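Local coordinates for protein C-glycoside 3-oxidase (Microbacterium trichothecenolyticum, PDB 7DVE) that oxidises the C3 hydroxyl of the sugar in C-glycosides such as isoorientin and mangiferin, using bound FAD and passing the electrons to oxygen, at residues 109-117 against 438-446; 275-283 against 385-396. All coordinates share one frame; numbering follows the deposited sequence.

Contact 1: residues 109-117 against 438-446; sequences EDGLPVAAF and PLGASLHYQ. With FAD (flavin-adenine dinucleotide), chain C.
Asp-110 lays its CB against CD1 of Leu-439, while its carboxylate turns to the backbone N of Leu-404. Leu-439 CD1 also lies beside the carbonyl O of Gly-111. Leu-112 crosses Leu-439 at about a right angle: with CG anti to the carbonyl carbon (chi1 -67°), its CD2 comes to 3.8 Å from Leu-439 CB and also touches the backbone N of Gly-440. Pro-113 adds its ring, CD lying 4.0 Å from Leu-439 CB. A type I turn from Leu-112 to Ala-115 then presents Val-114 N to Leu-439 O at 3.2 Å, close to the line of the C=O bond (168° at the oxygen). The CG2 branch of Val-114 lies against the backbone of the 438-441 turn, at Leu-439 O and Ala-441 N, with the CB atoms of Pro-438 and Ala-441 beside it. Gly-440 faces this turn so closely that a CB on it would clash with Ala-115 N. Ala-116 N donates to Tyr-445 OH at 2.9 Å; the hydroxyl gives its own proton to Gly-440 O, 2.8 Å from OH and on a lone pair in the carbonyl plane. Gly-440 O also accepts from Leu-443 N, so one buried carbonyl fixes both the loop and the phenol. Beyond it, Ala-116 CB meets Leu-443 CD2 at 3.6 Å, and the leucine's other methyl, CD1, sits 3.3 Å from FAD C8 on the flavin. The next residue, His-444, is the inferred proton acceptor. The contact thus ties strand 116-117, paired with strand 98-99, to the loop after strand 427-436, with Leu-400 of strand 396-401 packed on Leu-112 and Ala-115.

Contact 2: residues 275-283 against 385-396; sequences LRTPQLLWA and FSDSDVDGYGMP. With FAD (flavin-adenine dinucleotide), chain C.
Gln-279 sends its amide between two acceptors of 385-396: NE2 donates to Pro-396 O at 2.8 Å, almost straight (173°), and to Asp-391 OD2 at 3.1 Å. Both acceptors lie near the amide plane, yet each is met from above its own plane, and the carboxylate stands nearly perpendicular to the amide. CG anti to the backbone N (chi1 -170°) and an extended chain carry the amide past Met-395 CB. Replaced by alanine, this residue would probably leave Asp-391 OD2 and Pro-396 O without their shared donor and open a gap beside Met-395. Phe-385 packs on the helix: its CB lies over the five-membered ring of Trp-282, 3.7 Å from the centroid, a CH-pi contact, and the CE1-CZ end of its ring rests against N, CA and CB of Gln-279, with Pro-278 CB beside CZ. Ala-283 CB meets Pro-396 CG at 3.8 Å. In the second shell, Asp-391 OD1 accepts from Tyr-393 N and Met-395 N on opposite faces of its plane, holding the carboxylate for Gln-279. Arg-276, salt-bridged to Asp-273, lays one guanidinium face over FAD C8A. The Asx turn at Asp-391 thus docks on the helix following strand 267-270 of the Rossmann-type sheet, beside the FAD adenosine.

How the contacts relate
Contact 2 is nested within the loop that contact 1 closes, and their centres lie 18 Å apart, yet they touch. Leu-275 bridges them, its CD1 lying 3.5 Å from Phe-117 CE2 and 3.9 Å from Tyr-445 CD2, while Phe-117 CB packs on Arg-276 NH2 at 3.6 Å. Together they attend to opposite ends of one cofactor. Contact 1 lies by the isoalloxazine, where NE2 of the inferred proton acceptor His-444 is 3.8 Å from FAD N1; contact 2 lies by the adenosine, with Arg-276 NH2 3.3 Å from FAD C2B. Met-398 of strand 396-401 touches both, packing on Phe-117 of contact 1 and on Leu-275, Arg-276 and Phe-385 of contact 2.

Contact 1: residues 109-117 against 438-446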
loop_
_atom_site.group_PDB
_atom_site.type_symbol
_atom_site.label_atom_id
_atom_site.label_comp_id
_atom_site.label_asym_id
_atom_site.label_seq_id
_atom_site.Cartn_x
_atom_site.Cartn_y
_atom_site.Cartn_z
ATOM N N GLU A 109 -18.374 1.276 18.784
ATOM C CA GLU A 109 -17.991 0.986 17.407
ATOM C C GLU A 109 -16.869 -0.036 17.375
ATOM O O GLU A 109 -16.119 -0.191 18.342
ATOM C CB GLU A 109 -17.545 2.268 16.691
ATOM C CG GLU A 109 -18.675 3.286 16.573
ATOM C CD GLU A 109 -18.333 4.473 15.693
ATOM O OE1 GLU A 109 -17.227 4.479 15.129
ATOM O OE2 GLU A 109 -19.190 5.386 15.544
ATOM N N ASP A 110 -16.746 -0.728 16.236
ATOM C CA ASP A 110 -15.626 -1.645 16.044
ATOM C C ASP A 110 -14.298 -0.905 16.012
ATOM O O ASP A 110 -13.288 -1.409 16.524
ATOM C CB ASP A 110 -15.813 -2.455 14.761
ATOM C CG ASP A 110 -17.122 -3.211 14.753
ATOM O OD1 ASP A 110 -17.191 -4.290 15.378
ATOM O OD2 ASP A 110 -18.096 -2.726 14.130
ATOM N N GLY A 111 -14.276 0.280 15.402
ATOM C CA GLY A 111 -13.038 1.004 15.124
ATOM C C GLY A 111 -12.068 0.215 14.254
ATOM O O GLY A 111 -12.376 -0.834 13.685
ATOM N N LEU A 112 -10.854 0.768 14.169
ATOM C CA LEU A 112 -9.719 0.145 13.493
ATOM C C LEU A 112 -8.561 0.087 14.484
ATOM O O LEU A 112 -7.609 0.875 14.390
ATOM C CB LEU A 112 -9.336 0.927 12.239
ATOM C CG LEU A 112 -10.350 0.940 11.083
ATOM C CD1 LEU A 112 -9.867 1.882 9.981
ATOM C CD2 LEU A 112 -10.509 -0.470 10.523
ATOM N N PRO A 113 -8.609 -0.833 15.454
ATOM C CA PRO A 113 -7.641 -0.752 16.573
ATOM C C PRO A 113 -6.182 -0.752 16.139
ATOM O O PRO A 113 -5.386 -0.028 16.748
ATOM C CB PRO A 113 -7.987 -1.973 17.452
ATOM C CG PRO A 113 -9.189 -2.638 16.850
ATOM C CD PRO A 113 -9.731 -1.750 15.750
ATOM N N VAL A 114 -5.806 -1.492 15.086
ATOM C CA VAL A 114 -4.410 -1.510 14.649
ATOM C C VAL A 114 -4.187 -0.816 13.296
ATOM O O VAL A 114 -3.278 -1.186 12.540
ATOM C CB VAL A 114 -3.865 -2.957 14.605
ATOM C CG1 VAL A 114 -3.825 -3.553 16.014
ATOM C CG2 VAL A 114 -4.676 -3.826 13.632
ATOM N N ALA A 115 -4.985 0.199 12.980
ATOM C CA ALA A 115 -4.631 1.118 11.900
ATOM C C ALA A 115 -3.209 1.614 12.103
ATOM O O ALA A 115 -2.873 2.109 13.180
ATOM C CB ALA A 115 -5.600 2.309 11.867
ATOM N N ALA A 116 -2.369 1.485 11.060
ATOM C CA ALA A 116 -0.938 1.731 11.192
ATOM C C ALA A 116 -0.424 2.661 10.096
ATOM O O ALA A 116 -1.106 2.942 9.110
ATOM C CB ALA A 116 -0.148 0.418 11.193
ATOM N N PHE A 117 0.808 3.145 10.304
ATOM C CA PHE A 117 1.491 4.075 9.418
ATOM C C PHE A 117 2.972 3.728 9.390
ATOM O O PHE A 117 3.478 3.047 10.287
ATOM C CB PHE A 117 1.354 5.532 9.876
ATOM C CG PHE A 117 -0.017 5.905 10.362
ATOM C CD1 PHE A 117 -0.378 5.695 11.688
ATOM C CD2 PHE A 117 -0.927 6.497 9.504
ATOM C CE1 PHE A 117 -1.607 6.029 12.138
ATOM C CE2 PHE A 117 -2.194 6.847 9.961
ATOM C CZ PHE A 117 -2.527 6.614 11.282
ATOM N N PRO A 438 -7.234 -8.214 14.109
ATOM C CA PRO A 438 -7.946 -6.994 14.513
ATOM C C PRO A 438 -8.067 -6.011 13.352
ATOM O O PRO A 438 -7.170 -5.885 12.510
ATOM C CB PRO A 438 -7.090 -6.408 15.648
ATOM C CG PRO A 438 -5.852 -7.222 15.722
ATOM C CD PRO A 438 -6.011 -8.467 14.886
ATOM N N LEU A 439 -9.185 -5.285 13.333
ATOM C CA LEU A 439 -9.470 -4.402 12.216
ATOM C C LEU A 439 -8.349 -3.392 12.036
ATOM O O LEU A 439 -7.776 -2.894 13.010
ATOM C CB LEU A 439 -10.808 -3.697 12.415
ATOM C CG LEU A 439 -11.940 -4.722 12.507
ATOM C CD1 LEU A 439 -13.281 -4.062 12.822
ATOM C CD2 LEU A 439 -12.025 -5.548 11.238
ATOM N N GLY A 440 -8.024 -3.114 10.770
ATOM C CA GLY A 440 -6.852 -2.343 10.430
ATOM C C GLY A 440 -5.631 -3.184 10.144
ATOM O O GLY A 440 -4.669 -2.676 9.552
ATOM N N ALA A 441 -5.645 -4.461 10.526
ATOM C CA ALA A 441 -4.471 -5.297 10.354
ATOM C C ALA A 441 -4.077 -5.467 8.892
ATOM O O ALA A 441 -2.906 -5.701 8.622
ATOM C CB ALA A 441 -4.705 -6.662 10.983
ATOM N N SER A 442 -5.017 -5.344 7.942
ATOM C CA SER A 442 -4.663 -5.544 6.537
ATOM C C SER A 442 -3.727 -4.463 6.006
ATOM O O SER A 442 -3.051 -4.694 5.004
ATOM C CB SER A 442 -5.928 -5.598 5.654
ATOM O OG SER A 442 -6.485 -4.309 5.451
ATOM N N LEU A 443 -3.668 -3.301 6.664
ATOM C CA LEU A 443 -2.925 -2.128 6.211
ATOM C C LEU A 443 -3.335 -1.681 4.821
ATOM O O LEU A 443 -2.585 -0.962 4.165
ATOM C CB LEU A 443 -1.421 -2.355 6.245
ATOM C CG LEU A 443 -0.888 -3.077 7.477
ATOM C CD1 LEU A 443 0.428 -3.724 7.100
ATOM C CD2 LEU A 443 -0.729 -2.118 8.636
ATOM N N HIS A 444 -4.514 -2.097 4.363
ATOM C CA HIS A 444 -5.097 -1.682 3.087
ATOM C C HIS A 444 -6.283 -0.773 3.399
ATOM O O HIS A 444 -7.389 -1.250 3.669
ATOM C CB HIS A 444 -5.538 -2.900 2.276
ATOM C CG HIS A 444 -4.470 -3.926 2.094
ATOM N ND1 HIS A 444 -4.738 -5.197 1.632
ATOM C CD2 HIS A 444 -3.123 -3.857 2.247
ATOM C CE1 HIS A 444 -3.606 -5.878 1.546
ATOM N NE2 HIS A 444 -2.613 -5.086 1.902
ATOM N N TYR A 445 -6.054 0.532 3.387
ATOM C CA TYR A 445 -7.098 1.505 3.700
ATOM C C TYR A 445 -7.438 2.271 2.417
ATOM O O TYR A 445 -6.579 2.947 1.838
ATOM C CB TYR A 445 -6.669 2.446 4.834
ATOM C CG TYR A 445 -5.935 1.753 5.992
ATOM C CD1 TYR A 445 -6.342 0.504 6.485
ATOM C CD2 TYR A 445 -4.841 2.353 6.590
ATOM C CE1 TYR A 445 -5.650 -0.127 7.527
ATOM C CE2 TYR A 445 -4.154 1.742 7.617
ATOM C CZ TYR A 445 -4.544 0.506 8.083
ATOM O OH TYR A 445 -3.817 -0.068 9.119
ATOM N N GLN A 446 -8.684 2.151 1.973
ATOM C CA GLN A 446 -9.128 2.731 0.727
ATOM C C GLN A 446 -10.218 3.762 0.989
ATOM O O GLN A 446 -10.768 3.866 2.092
ATOM C CB GLN A 446 -9.656 1.644 -0.226
ATOM C CG GLN A 446 -8.593 0.651 -0.764
ATOM C CD GLN A 446 -8.077 -0.312 0.294
ATOM O OE1 GLN A 446 -6.870 -0.544 0.385
ATOM N NE2 GLN A 446 -8.987 -0.892 1.093
HETATM P PA FAD C . 2.687 5.045 1.992
HETATM O O1A FAD C . 2.221 5.121 3.397
HETATM O O2A FAD C . 3.302 3.787 1.508
HETATM O O5B FAD C . 3.697 6.297 1.883
HETATM C C5B FAD C . 3.231 7.600 2.242
HETATM C C4B FAD C . 4.388 8.450 2.703
HETATM O O4B FAD C . 3.821 9.766 2.972
HETATM C C3B FAD C . 4.940 7.952 4.055
HETATM O O3B FAD C . 6.366 7.785 3.924
HETATM C C2B FAD C . 4.612 9.138 4.974
HETATM O O2B FAD C . 5.634 9.354 5.951
HETATM C C1B FAD C . 4.612 10.312 4.017
HETATM N N9A FAD C . 3.873 11.487 4.606
HETATM C C8A FAD C . 2.633 11.359 5.107
HETATM N N7A FAD C . 2.228 12.556 5.546
HETATM C C5A FAD C . 3.211 13.432 5.330
HETATM C C6A FAD C . 3.291 14.748 5.573
HETATM N N6A FAD C . 2.224 15.308 6.142
HETATM N N1A FAD C . 4.381 15.475 5.261
HETATM C C2A FAD C . 5.458 14.816 4.664
HETATM N N3A FAD C . 5.348 13.437 4.405
HETATM C C4A FAD C . 4.229 12.774 4.743
HETATM N N1 FAD C . 0.366 -3.799 -0.034
HETATM C C2 FAD C . 0.115 -4.571 -1.155
HETATM O O2 FAD C . -0.452 -4.040 -2.103
HETATM N N3 FAD C . 0.493 -5.924 -1.183
HETATM C C4 FAD C . 1.177 -6.488 -0.083
HETATM O O4 FAD C . 1.525 -7.672 -0.128
HETATM C C4X FAD C . 1.420 -5.697 1.035
HETATM N N5 FAD C . 2.020 -6.188 2.148
HETATM C C5X FAD C . 2.361 -5.342 3.162
HETATM C C6 FAD C . 3.109 -5.800 4.264
HETATM C C7 FAD C . 3.520 -4.948 5.283
HETATM C C7M FAD C . 4.351 -5.484 6.477
HETATM C C8 FAD C . 3.176 -3.597 5.221
HETATM C C8M FAD C . 3.621 -2.643 6.345
HETATM C C9 FAD C . 2.424 -3.130 4.133
HETATM C C9A FAD C . 2.006 -3.994 3.104
HETATM N N10 FAD C . 1.265 -3.552 2.062
HETATM C C10 FAD C . 1.011 -4.360 1.031
HETATM C "C1'" FAD C . 0.726 -2.164 1.983
HETATM C "C2'" FAD C . 1.562 -1.185 1.148
HETATM O "O2'" FAD C . 2.810 -0.963 1.826
HETATM C "C3'" FAD C . 0.773 0.147 0.919
HETATM O "O3'" FAD C . -0.442 -0.122 0.206
HETATM C "C4'" FAD C . 1.569 1.123 0.050
HETATM O "O4'" FAD C . 2.820 1.394 0.664
HETATM C "C5'" FAD C . 0.792 2.458 -0.113
HETATM O "O5'" FAD C . 1.629 3.451 -0.740
HETATM P P FAD C . 1.404 5.045 -0.578
HETATM O O1P FAD C . 2.545 5.830 -1.125
HETATM O O2P FAD C . 0.040 5.296 -1.090
HETATM O O3P FAD C . 1.481 5.416 0.995
#

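Contact 2: residues 275-283 against 385-396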
loop_
_atom_site.group_PDB
_atom_site.type_symbol
_atom_site.label_atom_id
_atom_site.label_comp_id
_atom_site.label_asym_id
_atom_site.label_seq_id
_atom_site.Cartn_x
_atom_site.Cartn_y
_atom_site.Cartn_z
ATOM N N LEU A 275 -4.892 8.047 5.305
ATOM C CA LEU A 275 -5.404 8.825 6.433
ATOM C C LEU A 275 -4.683 10.140 6.625
ATOM O O LEU A 275 -5.317 11.110 7.047
ATOM C CB LEU A 275 -5.337 8.028 7.738
ATOM C CG LEU A 275 -5.914 6.623 7.627
ATOM C CD1 LEU A 275 -5.222 5.726 8.608
ATOM C CD2 LEU A 275 -7.433 6.614 7.805
ATOM N N ARG A 276 -3.389 10.212 6.294
ATOM C CA ARG A 276 -2.674 11.471 6.446
ATOM C C ARG A 276 -2.911 12.421 5.275
ATOM O O ARG A 276 -2.763 13.639 5.452
ATOM C CB ARG A 276 -1.185 11.208 6.646
ATOM C CG ARG A 276 -0.865 10.669 8.020
ATOM C CD ARG A 276 0.617 10.572 8.245
ATOM N NE ARG A 276 1.133 9.341 7.659
ATOM C CZ ARG A 276 2.386 8.911 7.759
ATOM N NH1 ARG A 276 3.323 9.646 8.329
ATOM N NH2 ARG A 276 2.699 7.705 7.279
ATOM N N THR A 277 -3.321 11.895 4.113
ATOM C CA THR A 277 -3.732 12.747 2.993
ATOM C C THR A 277 -5.003 13.526 3.316
ATOM O O THR A 277 -5.000 14.767 3.169
ATOM C CB THR A 277 -3.894 11.895 1.723
ATOM O OG1 THR A 277 -2.625 11.369 1.323
ATOM C CG2 THR A 277 -4.499 12.704 0.586
ATOM N N PRO A 278 -6.107 12.890 3.752
ATOM C CA PRO A 278 -7.238 13.697 4.266
ATOM C C PRO A 278 -6.835 14.609 5.412
ATOM O O PRO A 278 -7.355 15.728 5.499
ATOM C CB PRO A 278 -8.264 12.649 4.730
ATOM C CG PRO A 278 -7.861 11.381 4.096
ATOM C CD PRO A 278 -6.373 11.444 3.868
ATOM N N GLN A 279 -5.930 14.160 6.299
ATOM C CA GLN A 279 -5.430 15.027 7.368
ATOM C C GLN A 279 -4.877 16.338 6.818
ATOM O O GLN A 279 -5.263 17.430 7.268
ATOM C CB GLN A 279 -4.358 14.295 8.177
ATOM C CG GLN A 279 -3.943 15.006 9.456
ATOM C CD GLN A 279 -2.838 14.272 10.176
ATOM O OE1 GLN A 279 -1.907 13.740 9.551
ATOM N NE2 GLN A 279 -2.938 14.214 11.494
ATOM N N LEU A 280 -3.955 16.244 5.850
ATOM C CA LEU A 280 -3.335 17.440 5.296
ATOM C C LEU A 280 -4.367 18.321 4.608
ATOM O O LEU A 280 -4.342 19.550 4.762
ATOM C CB LEU A 280 -2.217 17.050 4.329
ATOM C CG LEU A 280 -1.625 18.170 3.476
ATOM C CD1 LEU A 280 -1.080 19.286 4.365
ATOM C CD2 LEU A 280 -0.538 17.611 2.562
ATOM N N LEU A 281 -5.302 17.713 3.863
ATOM C CA LEU A 281 -6.318 18.519 3.183
ATOM C C LEU A 281 -7.219 19.232 4.192
ATOM O O LEU A 281 -7.541 20.409 4.019
ATOM C CB LEU A 281 -7.150 17.655 2.221
ATOM C CG LEU A 281 -6.522 16.916 1.012
ATOM C CD1 LEU A 281 -7.492 16.802 -0.162
ATOM C CD2 LEU A 281 -5.207 17.529 0.564
ATOM N N TRP A 282 -7.613 18.543 5.267
ATOM C CA TRP A 282 -8.413 19.179 6.319
ATOM C C TRP A 282 -7.657 20.337 6.958
ATOM O O TRP A 282 -8.190 21.444 7.093
ATOM C CB TRP A 282 -8.817 18.146 7.375
ATOM C CG TRP A 282 -9.536 18.730 8.572
ATOM C CD1 TRP A 282 -8.970 19.235 9.710
ATOM C CD2 TRP A 282 -10.951 18.846 8.746
ATOM N NE1 TRP A 282 -9.947 19.678 10.572
ATOM C CE2 TRP A 282 -11.171 19.448 10.001
ATOM C CE3 TRP A 282 -12.052 18.502 7.957
ATOM C CZ2 TRP A 282 -12.451 19.712 10.488
ATOM C CZ3 TRP A 282 -13.330 18.782 8.436
ATOM C CH2 TRP A 282 -13.517 19.378 9.685
ATOM N N ALA A 283 -6.398 20.103 7.337
ATOM C CA ALA A 283 -5.573 21.171 7.895
ATOM C C ALA A 283 -5.443 22.359 6.948
ATOM O O ALA A 283 -5.279 23.495 7.409
ATOM C CB ALA A 283 -4.188 20.635 8.249
ATOM N N PHE A 385 -11.292 14.736 12.076
ATOM C CA PHE A 385 -10.146 15.477 12.587
ATOM C C PHE A 385 -10.586 16.498 13.622
ATOM O O PHE A 385 -11.709 16.996 13.585
ATOM C CB PHE A 385 -9.384 16.162 11.445
ATOM C CG PHE A 385 -8.892 15.205 10.423
ATOM C CD1 PHE A 385 -7.784 14.419 10.677
ATOM C CD2 PHE A 385 -9.570 15.040 9.220
ATOM C CE1 PHE A 385 -7.344 13.507 9.735
ATOM C CE2 PHE A 385 -9.131 14.134 8.288
ATOM C CZ PHE A 385 -8.024 13.365 8.551
ATOM N N SER A 386 -9.680 16.794 14.551
ATOM C CA SER A 386 -9.951 17.659 15.689
ATOM C C SER A 386 -9.461 19.071 15.413
ATOM O O SER A 386 -8.381 19.261 14.842
ATOM C CB SER A 386 -9.280 17.119 16.954
ATOM O OG SER A 386 -9.591 17.947 18.075
ATOM N N ASP A 387 -10.263 20.058 15.836
ATOM C CA ASP A 387 -9.865 21.462 15.750
ATOM C C ASP A 387 -8.743 21.800 16.720
ATOM O O ASP A 387 -7.974 22.734 16.473
ATOM C CB ASP A 387 -11.044 22.394 16.056
ATOM C CG ASP A 387 -12.113 22.403 14.971
ATOM O OD1 ASP A 387 -11.767 22.339 13.764
ATOM O OD2 ASP A 387 -13.306 22.542 15.347
ATOM N N SER A 388 -8.646 21.078 17.830
ATOM C CA SER A 388 -7.766 21.457 18.927
ATOM C C SER A 388 -6.612 20.489 19.119
ATOM O O SER A 388 -5.458 20.915 19.213
ATOM C CB SER A 388 -8.564 21.547 20.231
ATOM O OG SER A 388 -9.412 20.420 20.372
ATOM N N ASP A 389 -6.901 19.194 19.201
ATOM C CA ASP A 389 -5.874 18.199 19.459
ATOM C C ASP A 389 -5.053 17.914 18.203
ATOM O O ASP A 389 -5.537 18.029 17.068
ATOM C CB ASP A 389 -6.506 16.911 19.974
ATOM C CG ASP A 389 -7.504 17.160 21.074
ATOM O OD1 ASP A 389 -7.385 18.189 21.770
ATOM O OD2 ASP A 389 -8.422 16.330 21.244
ATOM N N VAL A 390 -3.795 17.527 18.426
ATOM C CA VAL A 390 -2.838 17.282 17.358
ATOM C C VAL A 390 -2.090 15.994 17.664
ATOM O O VAL A 390 -2.044 15.526 18.805
ATOM C CB VAL A 390 -1.830 18.440 17.185
ATOM C CG1 VAL A 390 -2.525 19.706 16.691
ATOM C CG2 VAL A 390 -1.070 18.678 18.504
ATOM N N ASP A 391 -1.508 15.416 16.621
ATOM C CA ASP A 391 -0.747 14.189 16.771
ATOM C C ASP A 391 0.714 14.547 17.049
ATOM O O ASP A 391 1.051 15.710 17.294
ATOM C CB ASP A 391 -0.952 13.293 15.548
ATOM C CG ASP A 391 -0.304 13.836 14.278
ATOM O OD1 ASP A 391 0.428 14.852 14.327
ATOM O OD2 ASP A 391 -0.543 13.224 13.203
ATOM N N GLY A 392 1.600 13.549 17.005
ATOM C CA GLY A 392 2.998 13.779 17.324
ATOM C C GLY A 392 3.717 14.687 16.353
ATOM O O GLY A 392 4.795 15.191 16.680
ATOM N N TYR A 393 3.145 14.900 15.165
ATOM C CA TYR A 393 3.637 15.846 14.168
ATOM C C TYR A 393 2.972 17.224 14.255
ATOM O O TYR A 393 3.329 18.128 13.484
ATOM C CB TYR A 393 3.425 15.265 12.762
ATOM C CG TYR A 393 4.219 14.004 12.471
ATOM C CD1 TYR A 393 5.574 14.067 12.203
ATOM C CD2 TYR A 393 3.610 12.756 12.460
ATOM C CE1 TYR A 393 6.303 12.926 11.935
ATOM C CE2 TYR A 393 4.334 11.606 12.188
ATOM C CZ TYR A 393 5.680 11.701 11.921
ATOM O OH TYR A 393 6.434 10.584 11.641
ATOM N N GLY A 394 2.011 17.407 15.161
ATOM C CA GLY A 394 1.287 18.663 15.245
ATOM C C GLY A 394 0.216 18.873 14.201
ATOM O O GLY A 394 -0.229 20.011 14.013
ATOM N N MET A 395 -0.176 17.900 13.561
ATOM C CA MET A 395 -1.235 17.761 12.578
ATOM C C MET A 395 -2.527 17.402 13.290
ATOM O O MET A 395 -2.489 16.790 14.359
ATOM C CB MET A 395 -0.870 16.676 11.562
ATOM C CG MET A 395 0.234 17.063 10.578
ATOM S SD MET A 395 0.127 18.736 9.894
ATOM C CE MET A 395 -0.991 18.481 8.519
ATOM N N PRO A 396 -3.678 17.794 12.743
ATOM C CA PRO A 396 -4.935 17.615 13.486
ATOM C C PRO A 396 -5.177 16.150 13.804
ATOM O O PRO A 396 -5.073 15.282 12.929
ATOM C CB PRO A 396 -6.006 18.183 12.550
ATOM C CG PRO A 396 -5.294 18.973 11.526
ATOM C CD PRO A 396 -3.818 18.711 11.600
HETATM P PA FAD C . 2.687 5.045 1.992
HETATM O O1A FAD C . 2.221 5.121 3.397
HETATM O O2A FAD C . 3.302 3.787 1.508
HETATM O O5B FAD C . 3.697 6.297 1.883
HETATM C C5B FAD C . 3.231 7.600 2.242
HETATM C C4B FAD C . 4.388 8.450 2.703
HETATM O O4B FAD C . 3.821 9.766 2.972
HETATM C C3B FAD C . 4.940 7.952 4.055
HETATM O O3B FAD C . 6.366 7.785 3.924
HETATM C C2B FAD C . 4.612 9.138 4.974
HETATM O O2B FAD C . 5.634 9.354 5.951
HETATM C C1B FAD C . 4.612 10.312 4.017
HETATM N N9A FAD C . 3.873 11.487 4.606
HETATM C C8A FAD C . 2.633 11.359 5.107
HETATM N N7A FAD C . 2.228 12.556 5.546
HETATM C C5A FAD C . 3.211 13.432 5.330
HETATM C C6A FAD C . 3.291 14.748 5.573
HETATM N N6A FAD C . 2.224 15.308 6.142
HETATM N N1A FAD C . 4.381 15.475 5.261
HETATM C C2A FAD C . 5.458 14.816 4.664
HETATM N N3A FAD C . 5.348 13.437 4.405
HETATM C C4A FAD C . 4.229 12.774 4.743
HETATM N N1 FAD C . 0.366 -3.799 -0.034
HETATM C C2 FAD C . 0.115 -4.571 -1.155
HETATM O O2 FAD C . -0.452 -4.040 -2.103
HETATM N N3 FAD C . 0.493 -5.924 -1.183
HETATM C C4 FAD C . 1.177 -6.488 -0.083
HETATM O O4 FAD C . 1.525 -7.672 -0.128
HETATM C C4X FAD C . 1.420 -5.697 1.035
HETATM N N5 FAD C . 2.020 -6.188 2.148
HETATM C C5X FAD C . 2.361 -5.342 3.162
HETATM C C6 FAD C . 3.109 -5.800 4.264
HETATM C C7 FAD C . 3.520 -4.948 5.283
HETATM C C7M FAD C . 4.351 -5.484 6.477
HETATM C C8 FAD C . 3.176 -3.597 5.221
HETATM C C8M FAD C . 3.621 -2.643 6.345
HETATM C C9 FAD C . 2.424 -3.130 4.133
HETATM C C9A FAD C . 2.006 -3.994 3.104
HETATM N N10 FAD C . 1.265 -3.552 2.062
HETATM C C10 FAD C . 1.011 -4.360 1.031
HETATM C "C1'" FAD C . 0.726 -2.164 1.983
HETATM C "C2'" FAD C . 1.562 -1.185 1.148
HETATM O "O2'" FAD C . 2.810 -0.963 1.826
HETATM C "C3'" FAD C . 0.773 0.147 0.919
HETATM O "O3'" FAD C . -0.442 -0.122 0.206
HETATM C "C4'" FAD C . 1.569 1.123 0.050
HETATM O "O4'" FAD C . 2.820 1.394 0.664
HETATM C "C5'" FAD C . 0.792 2.458 -0.113
HETATM O "O5'" FAD C . 1.629 3.451 -0.740
HETATM P P FAD C . 1.404 5.045 -0.578
HETATM O O1P FAD C . 2.545 5.830 -1.125
HETATM O O2P FAD C . 0.040 5.296 -1.090
HETATM O O3P FAD C . 1.481 5.416 0.995
#